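Local coordinates for DNA polymerase (Bacillus phage phi29, PDB 2PYL), which replicates viral DNA from a protein primer by highly processive, faithful strand displacement, and in its natural form also has a 3'-5' exonuclease activity, at residues Met246-Asn251 and Ile460-Thr465; Ile285-Cys290 and Asp325-Asn330; Gln55-Phe60 and His116-Asp121. The protein carries 2 engineered substitutions. All coordinates share one frame; numbering follows the deposited sequence.

Contact 1 of 3, residues Met246-Asn251 and Ile460-Thr465. With MG (magnesium ion), chain E.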
loop_
_atom_site.group_PDB
_atom_site.type_symbol
_atom_site.label_atom_id
_atom_site.label_comp_id
_atom_site.label_asym_id
_atom_site.label_seq_id
_atom_site.Cartn_x
_atom_site.Cartn_y
_atom_site.Cartn_z
ATOM N N MET C 246 16.400 -20.315 -7.273
ATOM C CA MET C 246 15.450 -19.709 -8.188
ATOM C C MET C 246 14.208 -19.201 -7.449
ATOM O O MET C 246 13.847 -19.697 -6.371
ATOM C CB MET C 246 15.052 -20.713 -9.281
ATOM C CG MET C 246 14.342 -21.999 -8.786
ATOM S SD MET C 246 14.439 -23.417 -9.929
ATOM C CE MET C 246 13.967 -22.654 -11.479
ATOM N N VAL C 247 13.561 -18.215 -8.062
ATOM C CA VAL C 247 12.356 -17.594 -7.534
ATOM C C VAL C 247 11.217 -17.780 -8.517
ATOM O O VAL C 247 11.360 -17.522 -9.718
ATOM C CB VAL C 247 12.552 -16.080 -7.266
ATOM C CG1 VAL C 247 11.283 -15.477 -6.618
ATOM C CG2 VAL C 247 13.794 -15.869 -6.392
ATOM N N PHE C 248 10.100 -18.270 -7.993
ATOM C CA PHE C 248 8.865 -18.366 -8.741
ATOM C C PHE C 248 7.905 -17.331 -8.193
ATOM O O PHE C 248 7.779 -17.177 -6.980
ATOM C CB PHE C 248 8.253 -19.757 -8.635
ATOM C CG PHE C 248 9.008 -20.814 -9.397
ATOM C CD1 PHE C 248 10.062 -21.499 -8.803
ATOM C CD2 PHE C 248 8.663 -21.129 -10.703
ATOM C CE1 PHE C 248 10.761 -22.472 -9.502
ATOM C CE2 PHE C 248 9.362 -22.108 -11.403
ATOM C CZ PHE C 248 10.414 -22.775 -10.795
ATOM N N ASP C 249 7.224 -16.638 -9.092
ATOM C CA ASP C 249 6.356 -15.520 -8.735
ATOM C C ASP C 249 5.018 -15.668 -9.432
ATOM O O ASP C 249 4.978 -15.731 -10.656
ATOM C CB ASP C 249 6.997 -14.205 -9.209
ATOM C CG ASP C 249 6.868 -13.095 -8.201
ATOM O OD1 ASP C 249 7.386 -13.298 -7.091
ATOM O OD2 ASP C 249 6.292 -12.020 -8.497
ATOM N N VAL C 250 3.925 -15.693 -8.671
ATOM C CA VAL C 250 2.601 -15.782 -9.288
ATOM C C VAL C 250 2.272 -14.528 -10.110
ATOM O O VAL C 250 2.564 -13.403 -9.699
ATOM C CB VAL C 250 1.474 -16.056 -8.272
ATOM C CG1 VAL C 250 0.138 -16.213 -8.999
ATOM C CG2 VAL C 250 1.753 -17.318 -7.471
ATOM N N ASN C 251 1.688 -14.734 -11.287
ATOM C CA ASN C 251 1.259 -13.629 -12.136
ATOM C C ASN C 251 -0.029 -13.068 -11.549
ATOM O O ASN C 251 -1.098 -13.668 -11.692
ATOM C CB ASN C 251 1.065 -14.087 -13.592
ATOM C CG ASN C 251 2.323 -14.733 -14.188
ATOM O OD1 ASN C 251 3.419 -14.191 -14.088
ATOM N ND2 ASN C 251 2.163 -15.908 -14.790
ATOM N N ILE C 460 7.773 -18.291 -4.257
ATOM C CA ILE C 460 8.547 -19.340 -3.599
ATOM C C ILE C 460 10.009 -19.256 -4.065
ATOM O O ILE C 460 10.290 -19.075 -5.256
ATOM C CB ILE C 460 7.936 -20.765 -3.792
ATOM C CG1 ILE C 460 7.746 -21.108 -5.253
ATOM C CG2 ILE C 460 6.587 -20.879 -3.088
ATOM C CD1 ILE C 460 7.282 -22.547 -5.487
ATOM N N HIS C 461 10.921 -19.307 -3.095
ATOM C CA HIS C 461 12.358 -19.306 -3.334
ATOM C C HIS C 461 12.897 -20.711 -3.086
ATOM O O HIS C 461 12.709 -21.268 -2.013
ATOM C CB HIS C 461 13.063 -18.307 -2.412
ATOM C CG HIS C 461 12.574 -16.896 -2.554
ATOM N ND1 HIS C 461 13.422 -15.812 -2.557
ATOM C CD2 HIS C 461 11.325 -16.395 -2.715
ATOM C CE1 HIS C 461 12.717 -14.707 -2.706
ATOM N NE2 HIS C 461 11.443 -15.033 -2.804
ATOM N N LEU C 462 13.555 -21.279 -4.097
ATOM C CA LEU C 462 14.035 -22.672 -4.065
ATOM C C LEU C 462 15.546 -22.781 -4.251
ATOM O O LEU C 462 16.160 -21.929 -4.878
ATOM C CB LEU C 462 13.358 -23.489 -5.173
ATOM C CG LEU C 462 11.840 -23.595 -5.204
ATOM C CD1 LEU C 462 11.453 -24.553 -6.292
ATOM C CD2 LEU C 462 11.263 -24.037 -3.862
ATOM N N THR C 463 16.133 -23.839 -3.697
ATOM C CA THR C 463 17.512 -24.207 -3.996
ATOM C C THR C 463 17.562 -24.858 -5.379
ATOM O O THR C 463 16.567 -25.426 -5.843
ATOM C CB THR C 463 18.094 -25.191 -2.957
ATOM O OG1 THR C 463 17.191 -26.296 -2.783
ATOM C CG2 THR C 463 18.343 -24.505 -1.614
ATOM N N GLY C 464 18.720 -24.774 -6.031
ATOM C CA GLY C 464 18.895 -25.333 -7.374
ATOM C C GLY C 464 18.238 -24.476 -8.444
ATOM O O GLY C 464 17.571 -23.508 -8.133
ATOM N N THR C 465 18.412 -24.857 -9.705
ATOM C CA THR C 465 18.101 -23.993 -10.848
ATOM C C THR C 465 17.183 -24.606 -11.906
ATOM O O THR C 465 16.925 -23.961 -12.925
ATOM C CB THR C 465 19.406 -23.544 -11.578
ATOM O OG1 THR C 465 20.160 -24.695 -11.992
ATOM C CG2 THR C 465 20.259 -22.678 -10.677
HETATM MG MG MG E . 5.695 -10.610 -6.802
HETATM O O HOH W 1 6.402 -9.260 -8.413
#
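Val247 turns CG1 trans to its backbone N (chi1 -176°), which keeps CG2 beside that N, while a chi1 of -58° swings the His461 imidazole over the valine, so that both methyls meet the same face of the ring. These residues form a non-hydrogen-bonded pair in the antiparallel palm sheet of a family B DNA polymerase, the sheet that carries the catalytic carboxylates. CG2 of Val247 makes the CH-pi contact, 4.0 Å from the centroid of the His461 ring, and CG1 of Val247 reaches NE2 of His461 at 3.8 Å. The imidazole is fixed further by a hydrogen bond from ND1 to the hydroxyl of Tyr494 and by edge-to-face meetings with Tyr454 and Tyr500.

Flanking this pair, Met246 with Leu462 and Phe248 with Ile460 are hydrogen-bonded pairs, each closed by two backbone bonds; that from Leu462 N to Met246 O is 2.8 Å long. Their side chains share the other face of the sheet. CB of Phe248 packs on CG1 of Ile460 (3.7 Å), and its CE1 touches CD1 of Leu462 at 3.9 Å. At the far end, where the chain turns through Gly464, CE of Met246 lies 3.5 Å from the carbonyl O of Thr465.

Asp249 projects to the same side as Val247, past the paired region, beside the bound thymidine triphosphate. It binds one of the magnesium ions of the polymerase site together with Asp458. One carboxylate oxygen does the binding: OD2 of Asp249 lies 2.3 Å from the magnesium ion, whereas its OD1 stands back at 3.2 Å.

Contact 2 of 3, residues Ile285-Cys290 and Asp325-Asn330; sequences IQHIRC and DLWLSN
Asp325 OD2 is gripped by two nitrogens of Arg289, NE at 2.8 Å and NH2 at 3.1 Å, in a side-on salt bridge. The oxygen lies in the guanidinium plane, but NE approaches it from above the carboxylate plane. The other oxygen, OD1 of Asp325, accepts a 2.7 Å bond from NE2 of His287 on its anti side and close to the imidazole plane. With both its oxygens engaged, the carboxylate is held against rotation.

His287 extends CG trans to its backbone N (chi1 -179°), which spreads it over the indole of Trp327. The imidazole makes an offset stack with the five-membered ring (planes at 14°), and CB of His287 stands directly above the centre of the six-membered ring, 3.5 Å away. On the other face of the sheet, CG2 of Ile288 meets CB of Leu326 (3.8 Å) and CD1 of Leu328.

The antiparallel pair probably belongs to TPR1, the palm insertion of protein-primed polymerases. Strand 283-294 runs between 324-329 and 340-356; helix 330-339, N-capped by Ser329, covers Ile288, Leu326 and Leu328, while helix 427-447 packs on Ile285 and Ser329.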
loop_
_atom_site.group_PDB
_atom_site.type_symbol
_atom_site.label_atom_id
_atom_site.label_comp_id
_atom_site.label_asym_id
_atom_site.label_seq_id
_atom_site.Cartn_x
_atom_site.Cartn_y
_atom_site.Cartn_z
ATOM N N ILE C 285 -17.143 -19.401 7.278
ATOM C CA ILE C 285 -16.145 -19.060 8.276
ATOM C C ILE C 285 -16.543 -19.782 9.562
ATOM O O ILE C 285 -17.716 -19.766 9.962
ATOM C CB ILE C 285 -16.039 -17.542 8.539
ATOM C CG1 ILE C 285 -15.546 -16.812 7.277
ATOM C CG2 ILE C 285 -15.059 -17.279 9.671
ATOM C CD1 ILE C 285 -15.536 -15.306 7.374
ATOM N N GLN C 286 -15.560 -20.421 10.191
ATOM C CA GLN C 286 -15.775 -21.256 11.360
ATOM C C GLN C 286 -14.921 -20.731 12.505
ATOM O O GLN C 286 -13.717 -20.556 12.358
ATOM C CB GLN C 286 -15.394 -22.715 11.032
ATOM C CG GLN C 286 -15.526 -23.730 12.178
ATOM C CD GLN C 286 -16.963 -24.116 12.495
ATOM O OE1 GLN C 286 -17.645 -24.776 11.686
ATOM N NE2 GLN C 286 -17.421 -23.745 13.698
ATOM N N HIS C 287 -15.570 -20.478 13.639
ATOM C CA HIS C 287 -14.900 -20.230 14.902
ATOM C C HIS C 287 -14.601 -21.574 15.570
ATOM O O HIS C 287 -15.515 -22.359 15.857
ATOM C CB HIS C 287 -15.770 -19.358 15.807
ATOM C CG HIS C 287 -15.137 -19.034 17.124
ATOM N ND1 HIS C 287 -15.841 -18.482 18.171
ATOM C CD2 HIS C 287 -13.863 -19.188 17.565
ATOM C CE1 HIS C 287 -15.026 -18.304 19.197
ATOM N NE2 HIS C 287 -13.819 -18.723 18.854
ATOM N N ILE C 288 -13.323 -21.823 15.821
ATOM C CA ILE C 288 -12.851 -23.098 16.366
ATOM C C ILE C 288 -11.920 -22.852 17.556
ATOM O O ILE C 288 -11.129 -21.916 17.529
ATOM C CB ILE C 288 -12.132 -23.942 15.240
ATOM C CG1 ILE C 288 -11.788 -25.351 15.712
ATOM C CG2 ILE C 288 -10.857 -23.254 14.743
ATOM C CD1 ILE C 288 -11.463 -26.311 14.568
ATOM N N ARG C 289 -12.059 -23.661 18.612
ATOM C CA ARG C 289 -11.040 -23.742 19.670
ATOM C C ARG C 289 -10.303 -25.077 19.581
ATOM O O ARG C 289 -10.923 -26.124 19.406
ATOM C CB ARG C 289 -11.636 -23.622 21.066
ATOM C CG ARG C 289 -12.622 -22.499 21.267
ATOM C CD ARG C 289 -12.858 -22.300 22.762
ATOM N NE ARG C 289 -11.766 -21.529 23.337
ATOM C CZ ARG C 289 -11.253 -21.677 24.548
ATOM N NH1 ARG C 289 -11.709 -22.605 25.389
ATOM N NH2 ARG C 289 -10.253 -20.886 24.922
ATOM N N CYS C 290 -8.983 -25.049 19.710
ATOM C CA CYS C 290 -8.200 -26.288 19.641
ATOM C C CYS C 290 -6.740 -26.119 20.059
ATOM O O CYS C 290 -6.218 -25.010 20.174
ATOM C CB CYS C 290 -8.244 -26.882 18.220
ATOM S SG CYS C 290 -7.251 -25.960 17.028
ATOM N N ASP C 325 -7.936 -19.972 20.091
ATOM C CA ASP C 325 -9.194 -19.518 19.499
ATOM C C ASP C 325 -8.900 -19.014 18.090
ATOM O O ASP C 325 -8.151 -18.064 17.928
ATOM C CB ASP C 325 -9.768 -18.344 20.300
ATOM C CG ASP C 325 -10.855 -18.753 21.254
ATOM O OD1 ASP C 325 -12.038 -18.624 20.881
ATOM O OD2 ASP C 325 -10.528 -19.184 22.377
ATOM N N LEU C 326 -9.501 -19.626 17.078
ATOM C CA LEU C 326 -9.219 -19.264 15.690
ATOM C C LEU C 326 -10.499 -19.080 14.884
ATOM O O LEU C 326 -11.451 -19.844 15.016
ATOM C CB LEU C 326 -8.363 -20.336 15.020
ATOM C CG LEU C 326 -7.066 -20.744 15.713
ATOM C CD1 LEU C 326 -6.470 -21.970 15.032
ATOM C CD2 LEU C 326 -6.088 -19.596 15.714
ATOM N N TRP C 327 -10.509 -18.048 14.053
ATOM C CA TRP C 327 -11.591 -17.826 13.106
ATOM C C TRP C 327 -11.051 -18.080 11.713
ATOM O O TRP C 327 -10.104 -17.454 11.313
ATOM C CB TRP C 327 -12.122 -16.406 13.235
ATOM C CG TRP C 327 -12.830 -16.165 14.530
ATOM C CD1 TRP C 327 -12.259 -16.011 15.767
ATOM C CD2 TRP C 327 -14.244 -16.030 14.718
ATOM N NE1 TRP C 327 -13.240 -15.790 16.706
ATOM C CE2 TRP C 327 -14.464 -15.801 16.088
ATOM C CE3 TRP C 327 -15.351 -16.095 13.856
ATOM C CZ2 TRP C 327 -15.754 -15.624 16.625
ATOM C CZ3 TRP C 327 -16.640 -15.921 14.393
ATOM C CH2 TRP C 327 -16.825 -15.685 15.764
ATOM N N LEU C 328 -11.656 -19.008 10.987
ATOM C CA LEU C 328 -11.038 -19.568 9.791
ATOM C C LEU C 328 -12.033 -19.774 8.671
ATOM O O LEU C 328 -13.090 -20.354 8.887
ATOM C CB LEU C 328 -10.426 -20.957 10.094
ATOM C CG LEU C 328 -9.261 -21.065 11.071
ATOM C CD1 LEU C 328 -8.951 -22.544 11.329
ATOM C CD2 LEU C 328 -8.038 -20.300 10.554
ATOM N N SER C 329 -11.662 -19.350 7.467
ATOM C CA SER C 329 -12.396 -19.730 6.263
ATOM C C SER C 329 -12.269 -21.223 6.083
ATOM O O SER C 329 -11.352 -21.829 6.630
ATOM C CB SER C 329 -11.828 -19.033 5.030
ATOM O OG SER C 329 -10.525 -19.500 4.737
ATOM N N ASN C 330 -13.180 -21.807 5.313
ATOM C CA ASN C 330 -13.118 -23.229 4.997
ATOM C C ASN C 330 -11.824 -23.636 4.244
ATOM O O ASN C 330 -11.349 -24.771 4.381
ATOM C CB ASN C 330 -14.377 -23.681 4.233
ATOM C CG ASN C 330 -14.641 -22.881 2.965
ATOM O OD1 ASN C 330 -15.089 -21.748 3.020
ATOM N ND2 ASN C 330 -14.412 -23.497 1.818
#

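Contact 3 of 3, residues Gln55-Phe60 and His116-Asp121. With EDO (1,2-ethanediol), chain K.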
loop_
_atom_site.group_PDB
_atom_site.type_symbol
_atom_site.label_atom_id
_atom_site.label_comp_id
_atom_site.label_asym_id
_atom_site.label_seq_id
_atom_site.Cartn_x
_atom_site.Cartn_y
_atom_site.Cartn_z
ATOM N N GLN C 55 -11.396 29.975 -3.360
ATOM C CA GLN C 55 -12.584 29.098 -3.344
ATOM C C GLN C 55 -12.479 27.976 -4.377
ATOM O O GLN C 55 -13.342 27.801 -5.231
ATOM C CB GLN C 55 -13.860 29.904 -3.574
ATOM C CG GLN C 55 -14.239 30.816 -2.432
ATOM C CD GLN C 55 -15.632 31.396 -2.626
ATOM O OE1 GLN C 55 -16.620 30.660 -2.743
ATOM N NE2 GLN C 55 -15.716 32.715 -2.677
ATOM N N ALA C 56 -11.392 27.224 -4.286
ATOM C CA ALA C 56 -11.025 26.278 -5.319
ATOM C C ALA C 56 -10.556 24.981 -4.695
ATOM O O ALA C 56 -10.507 24.843 -3.470
ATOM C CB ALA C 56 -9.919 26.876 -6.205
ATOM N N ASP C 57 -10.227 24.033 -5.565
ATOM C CA ASP C 57 -9.605 22.771 -5.166
ATOM C C ASP C 57 -8.120 22.845 -5.469
ATOM O O ASP C 57 -7.724 23.110 -6.599
ATOM C CB ASP C 57 -10.246 21.588 -5.907
ATOM C CG ASP C 57 -11.707 21.351 -5.496
ATOM O OD1 ASP C 57 -12.158 21.948 -4.497
ATOM O OD2 ASP C 57 -12.404 20.566 -6.184
ATOM N N LEU C 58 -7.312 22.620 -4.440
ATOM C CA LEU C 58 -5.864 22.678 -4.522
ATOM C C LEU C 58 -5.255 21.277 -4.373
ATOM O O LEU C 58 -5.775 20.435 -3.628
ATOM C CB LEU C 58 -5.336 23.571 -3.406
ATOM C CG LEU C 58 -5.326 25.086 -3.636
ATOM C CD1 LEU C 58 -6.559 25.597 -4.356
ATOM C CD2 LEU C 58 -5.115 25.801 -2.324
ATOM N N TYR C 59 -4.139 21.054 -5.070
ATOM C CA TYR C 59 -3.375 19.802 -4.991
ATOM C C TYR C 59 -1.900 20.087 -4.728
ATOM O O TYR C 59 -1.273 20.891 -5.435
ATOM C CB TYR C 59 -3.494 18.996 -6.288
ATOM C CG TYR C 59 -4.889 18.492 -6.603
ATOM C CD1 TYR C 59 -5.820 19.315 -7.227
ATOM C CD2 TYR C 59 -5.273 17.192 -6.281
ATOM C CE1 TYR C 59 -7.120 18.861 -7.518
ATOM C CE2 TYR C 59 -6.557 16.719 -6.578
ATOM C CZ TYR C 59 -7.471 17.559 -7.193
ATOM O OH TYR C 59 -8.740 17.105 -7.479
ATOM N N PHE C 60 -1.362 19.444 -3.698
ATOM C CA PHE C 60 0.076 19.393 -3.462
ATOM C C PHE C 60 0.533 17.969 -3.632
ATOM O O PHE C 60 -0.170 17.025 -3.237
ATOM C CB PHE C 60 0.440 19.828 -2.037
ATOM C CG PHE C 60 0.350 21.308 -1.794
ATOM C CD1 PHE C 60 -0.878 21.924 -1.622
ATOM C CD2 PHE C 60 1.503 22.076 -1.684
ATOM C CE1 PHE C 60 -0.956 23.291 -1.360
ATOM C CE2 PHE C 60 1.432 23.433 -1.441
ATOM C CZ PHE C 60 0.209 24.044 -1.280
ATOM N N HIS C 116 -15.316 28.010 1.074
ATOM C CA HIS C 116 -14.181 27.214 1.504
ATOM C C HIS C 116 -13.199 26.901 0.387
ATOM O O HIS C 116 -13.546 26.926 -0.798
ATOM C CB HIS C 116 -14.683 25.917 2.150
ATOM C CG HIS C 116 -15.355 24.975 1.199
ATOM N ND1 HIS C 116 -14.966 23.663 1.062
ATOM C CD2 HIS C 116 -16.391 25.152 0.345
ATOM C CE1 HIS C 116 -15.735 23.071 0.166
ATOM N NE2 HIS C 116 -16.612 23.951 -0.279
ATOM N N THR C 117 -11.956 26.649 0.779
ATOM C CA THR C 117 -10.955 26.121 -0.127
ATOM C C THR C 117 -10.566 24.749 0.375
ATOM O O THR C 117 -10.360 24.556 1.571
ATOM C CB THR C 117 -9.703 27.039 -0.248
ATOM O OG1 THR C 117 -10.070 28.270 -0.886
ATOM C CG2 THR C 117 -8.620 26.370 -1.081
ATOM N N VAL C 118 -10.490 23.792 -0.544
ATOM C CA VAL C 118 -10.150 22.407 -0.207
ATOM C C VAL C 118 -8.806 22.038 -0.836
ATOM O O VAL C 118 -8.528 22.372 -1.986
ATOM C CB VAL C 118 -11.262 21.413 -0.643
ATOM C CG1 VAL C 118 -11.024 20.036 -0.038
ATOM C CG2 VAL C 118 -12.630 21.932 -0.216
ATOM N N ILE C 119 -7.968 21.371 -0.047
ATOM C CA ILE C 119 -6.621 20.992 -0.455
ATOM C C ILE C 119 -6.484 19.471 -0.397
ATOM O O ILE C 119 -6.743 18.855 0.644
ATOM C CB ILE C 119 -5.539 21.678 0.426
ATOM C CG1 ILE C 119 -5.799 23.194 0.503
ATOM C CG2 ILE C 119 -4.143 21.387 -0.132
ATOM C CD1 ILE C 119 -4.851 23.965 1.403
ATOM N N TYR C 120 -6.078 18.882 -1.526
ATOM C CA TYR C 120 -5.921 17.423 -1.677
ATOM C C TYR C 120 -4.475 17.009 -1.946
ATOM O O TYR C 120 -3.596 17.850 -2.163
ATOM C CB TYR C 120 -6.794 16.906 -2.816
ATOM C CG TYR C 120 -8.272 17.151 -2.653
ATOM C CD1 TYR C 120 -8.919 18.103 -3.422
ATOM C CD2 TYR C 120 -9.031 16.423 -1.726
ATOM C CE1 TYR C 120 -10.281 18.342 -3.286
ATOM C CE2 TYR C 120 -10.402 16.638 -1.585
ATOM C CZ TYR C 120 -11.019 17.615 -2.375
ATOM O OH TYR C 120 -12.376 17.857 -2.273
ATOM N N ASP C 121 -4.243 15.698 -1.905
ATOM C CA ASP C 121 -2.942 15.089 -2.140
ATOM C C ASP C 121 -2.938 14.455 -3.538
ATOM O O ASP C 121 -3.724 13.546 -3.823
ATOM C CB ASP C 121 -2.663 14.029 -1.074
ATOM C CG ASP C 121 -1.200 13.564 -1.047
ATOM O OD1 ASP C 121 -0.366 14.039 -1.866
ATOM O OD2 ASP C 121 -0.872 12.716 -0.180
HETATM C C1 EDO K . -11.862 15.249 -5.394
HETATM O O1 EDO K . -12.477 13.959 -5.292
HETATM C C2 EDO K . -10.351 15.076 -5.473
HETATM O O2 EDO K . -9.925 14.763 -6.811
HETATM O O HOH W 2 -16.409 27.914 -1.721
HETATM O O HOH W 3 -12.020 30.137 -0.316
HETATM O O HOH W 4 -13.620 19.966 -3.421
#
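Strands 57-60 and 116-121 run parallel, their axes 4.5 Å apart at 29°, as inner neighbours in the mixed sheet of the ribonuclease H-like exonuclease domain. Leu58 bonds strand 116-121 through both its N (to Val118 O, 2.7 Å) and its O (from Tyr120 N, 2.6 Å); Val118 N to Ala56 O and Phe60 N to Tyr120 O extend the ladder.

On the face covered by helix 63-76, CG2 of Ile119 presses on CD1 of Phe60 at 3.6 Å, while CD2 of Leu58 touches both CG1 of Ile119 and CG2 of Thr117. The Asp121 carboxylate is held by Lys124 and by the backbone N of Leu63 and of Leu123, beside the residues that bind single-stranded DNA.

The other face bears Tyr59, which interacts with the primer terminal protein. Its ring and that of Tyr120 meet obliquely, planes at 38°, with CD1 of Tyr120 over one Tyr59 face. C2 of a 1,2-ethanediol, probably from the crystallisation liquor, sits over the centre of one Tyr120 face, and its O2 hydrogen-bonds Tyr59 OH. Asp57, salt-bridged to Arg6, meets the Tyr120 edge almost at right angles, and one water bridges the two, 2.7 Å from both Asp57 OD1 and Tyr120 OH.

Overall arrangement
From the N terminus the chain first builds the exonuclease domain, where contact 3 closes a loop containing helix 63-76 and strands 80-81, 89-94 and 100-109. That loop is complete before contact 1 opens at Met246. The long excursion that ends when Ile460-Thr465 returns beside Met246-Asn251 takes in contact 2, whose shorter loop has no helix, and then helices 361-372 and 376-393, which carry residues that hold the incoming nucleotide. Contact 1 thus ties the palm together, and contact 2 joins strands 283-294 and 324-329 beside 340-356 in what is probably TPR1. Contacts 1 and 2 have centres about 31 Å apart; contact 3 lies about 46 Å from each, centre to centre, across the middle of the molecule.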